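Local atomic coordinates of polyprenyl synthetase (Nonlabens dokdonensis, PDB entry 6KD7), a protein that probably acts as a magnesium-dependent prenyltransferase of the FPP/GGPP synthase family, making geranylgeranyl pyrophosphate. Residues 150-161 / 234-243. Numbering follows the deposited sequence.
Sequences FETRDDVSVPEY and KTYLYLKSIE
Lys234 reaches across to the turn 150-153 and gives its ammonium group to two backbone carbonyls: NZ lies 2.8 Å from Arg153 O, almost in line with that C=O, and 2.9 Å from Phe150 O, tilted from the carbonyl plane. Bends at chi3 and chi4 (-69° and -72°) curl the chain end onto this site. Phe150 O also accepts the turn's own Arg153 N, from the opposite face of its plane. Further along, Tyr161 lays one ring face over the start of helix 236-241, where CE2 comes within 3.5 Å of Tyr236 N. Leu239 CD1 presses on Tyr161 CB at 3.3 Å, while Leu239 CD2 meets Val156 O. Val158 splits its two methyls, CG1 against Tyr236 CE1 (3.5 Å) and CG2 against Leu239 CB and close to Glu243 OE2.

Val156 CG2 lies against Lys234 CE and also covers a face of the Arg153 guanidinium, while CG1 sits over the Phe150 ring. Behind this first shell, that guanidinium grips Glu160 end-on, NH1 to OE2 and NH2 to OE1; Glu160 and Ser157 in turn form the capping box that starts helix 158-183.

Tyr161 OH and Tyr236 N both bond to Asp210 OD2 on helix 188-215, and the Tyr161 side chain is about 6 Å from a bound magnesium ion. A phenylalanine replacing Tyr161 would probably leave Asp210 OD2 without the hydroxyl bond and freer to turn. The contact thus ties two helix starts of the alpha-helical isoprenoid synthase fold beside the metal site, with one lysine charge spent on backbone oxygens and one carboxylate oxygen, Asp210 OD2, bonded to both starts.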
# COMPACT_ATOMS: atom_id res chain seq x y z
N PHE A 150 28.05 0.77 -3.39
CA PHE A 150 28.65 -0.00 -2.28
C PHE A 150 27.56 -0.73 -1.47
O PHE A 150 27.86 -1.74 -0.82
CB PHE A 150 29.44 0.90 -1.32
CG PHE A 150 30.72 1.49 -1.85
CD1 PHE A 150 31.30 1.07 -3.04
CD2 PHE A 150 31.35 2.50 -1.13
CE1 PHE A 150 32.47 1.64 -3.50
CE2 PHE A 150 32.54 3.05 -1.58
CZ PHE A 150 33.10 2.62 -2.77
N GLU A 151 26.33 -0.24 -1.54
CA GLU A 151 25.22 -0.85 -0.77
C GLU A 151 25.03 -2.31 -1.17
O GLU A 151 24.59 -3.07 -0.33
CB GLU A 151 23.91 -0.10 -0.98
CG GLU A 151 23.90 1.29 -0.40
CD GLU A 151 22.64 2.07 -0.73
OE1 GLU A 151 21.73 1.48 -1.28
OE2 GLU A 151 22.60 3.26 -0.43
N THR A 152 25.26 -2.66 -2.43
CA THR A 152 25.00 -4.05 -2.89
C THR A 152 26.31 -4.79 -3.15
O THR A 152 26.28 -5.78 -3.86
CB THR A 152 24.06 -4.05 -4.09
OG1 THR A 152 24.72 -3.28 -5.09
CG2 THR A 152 22.71 -3.45 -3.77
N ARG A 153 27.41 -4.29 -2.62
CA ARG A 153 28.70 -4.99 -2.81
C ARG A 153 29.11 -5.58 -1.47
O ARG A 153 28.93 -4.92 -0.46
CB ARG A 153 29.76 -4.03 -3.35
CG ARG A 153 29.62 -3.76 -4.84
CD ARG A 153 30.78 -2.95 -5.34
NE ARG A 153 32.05 -3.54 -4.99
CZ ARG A 153 33.20 -2.89 -4.99
NH1 ARG A 153 33.23 -1.61 -5.33
NH2 ARG A 153 34.30 -3.50 -4.64
N ASP A 154 29.61 -6.81 -1.47
CA ASP A 154 30.08 -7.40 -0.20
C ASP A 154 31.60 -7.26 -0.16
O ASP A 154 32.21 -7.63 0.84
CB ASP A 154 29.67 -8.87 -0.09
CG ASP A 154 28.32 -9.17 -0.72
OD1 ASP A 154 27.31 -8.71 -0.18
OD2 ASP A 154 28.31 -9.86 -1.76
N ASP A 155 32.17 -6.65 -1.19
CA ASP A 155 33.64 -6.61 -1.35
C ASP A 155 34.17 -5.18 -1.55
O ASP A 155 34.79 -4.95 -2.58
CB ASP A 155 33.96 -7.45 -2.60
CG ASP A 155 33.03 -7.22 -3.79
OD1 ASP A 155 31.80 -7.40 -3.65
OD2 ASP A 155 33.55 -6.91 -4.87
N VAL A 156 34.09 -4.31 -0.56
CA VAL A 156 34.58 -2.91 -0.77
C VAL A 156 35.94 -2.72 -0.09
O VAL A 156 36.05 -2.97 1.09
CB VAL A 156 33.56 -1.88 -0.25
CG1 VAL A 156 34.15 -0.48 -0.26
CG2 VAL A 156 32.26 -1.92 -1.03
N SER A 157 36.94 -2.27 -0.85
CA SER A 157 38.31 -2.03 -0.32
C SER A 157 38.41 -0.64 0.32
O SER A 157 37.63 0.23 -0.03
CB SER A 157 39.36 -2.21 -1.36
OG SER A 157 39.35 -1.14 -2.27
N VAL A 158 39.37 -0.48 1.23
CA VAL A 158 39.62 0.81 1.93
C VAL A 158 39.96 1.86 0.88
O VAL A 158 39.44 2.96 0.89
CB VAL A 158 40.71 0.61 2.99
CG1 VAL A 158 41.14 1.92 3.61
CG2 VAL A 158 40.19 -0.33 4.07
N PRO A 159 40.81 1.54 -0.11
CA PRO A 159 41.09 2.49 -1.18
C PRO A 159 39.83 2.94 -1.91
O PRO A 159 39.69 4.12 -2.20
CB PRO A 159 42.07 1.76 -2.11
CG PRO A 159 42.75 0.76 -1.18
CD PRO A 159 41.70 0.38 -0.14
N GLU A 160 38.92 2.01 -2.20
CA GLU A 160 37.67 2.38 -2.91
C GLU A 160 36.81 3.26 -2.00
O GLU A 160 36.30 4.23 -2.48
CB GLU A 160 36.87 1.14 -3.28
CG GLU A 160 37.46 0.34 -4.43
CD GLU A 160 36.67 -0.95 -4.62
OE1 GLU A 160 36.50 -1.69 -3.64
OE2 GLU A 160 36.12 -1.12 -5.69
N TYR A 161 36.70 2.93 -0.72
CA TYR A 161 35.98 3.76 0.27
C TYR A 161 36.62 5.18 0.31
O TYR A 161 35.86 6.16 0.32
CB TYR A 161 35.95 3.11 1.66
CG TYR A 161 35.12 3.90 2.64
CD1 TYR A 161 33.73 3.87 2.57
CD2 TYR A 161 35.73 4.80 3.53
CE1 TYR A 161 32.95 4.65 3.42
CE2 TYR A 161 34.96 5.61 4.36
CZ TYR A 161 33.57 5.53 4.31
OH TYR A 161 32.84 6.34 5.12
N LYS A 234 29.01 0.45 5.11
CA LYS A 234 30.39 -0.06 5.25
C LYS A 234 31.35 1.15 5.28
O LYS A 234 31.87 1.53 4.21
CB LYS A 234 30.63 -1.05 4.10
CG LYS A 234 29.89 -2.38 4.24
CD LYS A 234 30.30 -3.42 3.21
CE LYS A 234 29.86 -3.08 1.80
NZ LYS A 234 28.40 -3.23 1.66
N THR A 235 31.46 1.79 6.44
CA THR A 235 32.31 2.99 6.61
C THR A 235 33.71 2.56 7.03
O THR A 235 33.95 1.36 7.19
CB THR A 235 31.71 3.96 7.62
OG1 THR A 235 31.78 3.38 8.91
CG2 THR A 235 30.29 4.38 7.29
N TYR A 236 34.62 3.52 7.19
CA TYR A 236 36.03 3.20 7.47
C TYR A 236 36.10 2.37 8.75
O TYR A 236 36.88 1.43 8.80
CB TYR A 236 36.85 4.48 7.59
CG TYR A 236 38.34 4.29 7.54
CD1 TYR A 236 39.02 4.27 6.34
CD2 TYR A 236 39.08 4.12 8.70
CE1 TYR A 236 40.39 4.08 6.28
CE2 TYR A 236 40.45 3.95 8.66
CZ TYR A 236 41.10 3.93 7.45
OH TYR A 236 42.45 3.75 7.42
N LEU A 237 35.25 2.69 9.71
CA LEU A 237 35.20 2.00 11.01
C LEU A 237 34.90 0.51 10.78
O LEU A 237 35.64 -0.30 11.29
CB LEU A 237 34.05 2.69 11.76
CG LEU A 237 34.03 2.59 13.28
CD1 LEU A 237 35.41 2.75 13.86
CD2 LEU A 237 33.08 3.62 13.84
N TYR A 238 33.91 0.18 9.96
CA TYR A 238 33.59 -1.24 9.67
C TYR A 238 34.67 -1.91 8.82
O TYR A 238 35.09 -3.00 9.15
CB TYR A 238 32.24 -1.35 8.96
CG TYR A 238 31.92 -2.71 8.39
CD1 TYR A 238 32.28 -3.05 7.10
CD2 TYR A 238 31.26 -3.67 9.14
CE1 TYR A 238 31.99 -4.29 6.56
CE2 TYR A 238 30.96 -4.91 8.62
CZ TYR A 238 31.32 -5.22 7.33
OH TYR A 238 31.04 -6.44 6.80
N LEU A 239 35.16 -1.21 7.79
CA LEU A 239 36.14 -1.79 6.84
C LEU A 239 37.42 -2.19 7.57
O LEU A 239 37.98 -3.21 7.23
CB LEU A 239 36.41 -0.78 5.73
CG LEU A 239 35.26 -0.53 4.76
CD1 LEU A 239 35.61 0.54 3.76
CD2 LEU A 239 34.87 -1.81 4.05
N LYS A 240 37.85 -1.41 8.56
CA LYS A 240 39.09 -1.68 9.33
C LYS A 240 38.80 -2.78 10.36
O LYS A 240 39.65 -3.65 10.54
CB LYS A 240 39.60 -0.41 10.02
CG LYS A 240 40.09 0.68 9.10
CD LYS A 240 41.14 0.24 8.11
CE LYS A 240 42.52 0.12 8.73
NZ LYS A 240 43.45 -0.44 7.73
N SER A 241 37.64 -2.75 11.00
CA SER A 241 37.22 -3.78 11.98
C SER A 241 37.25 -5.18 11.35
O SER A 241 37.77 -6.09 12.01
CB SER A 241 35.91 -3.43 12.53
OG SER A 241 35.99 -2.26 13.32
N ILE A 242 36.85 -5.34 10.09
CA ILE A 242 36.76 -6.70 9.50
C ILE A 242 38.13 -7.16 9.01
O ILE A 242 38.18 -8.26 8.48
CB ILE A 242 35.69 -6.79 8.39
CG1 ILE A 242 35.99 -5.90 7.19
CG2 ILE A 242 34.32 -6.53 8.99
CD1 ILE A 242 35.25 -6.32 5.91
N GLU A 243 39.18 -6.36 9.11
CA GLU A 243 40.55 -6.81 8.74
C GLU A 243 41.05 -7.79 9.81
O GLU A 243 41.95 -8.58 9.52
CB GLU A 243 41.48 -5.61 8.56
CG GLU A 243 41.30 -4.92 7.21
CD GLU A 243 42.08 -3.62 7.04
OE1 GLU A 243 42.63 -3.14 8.05
OE2 GLU A 243 42.17 -3.12 5.92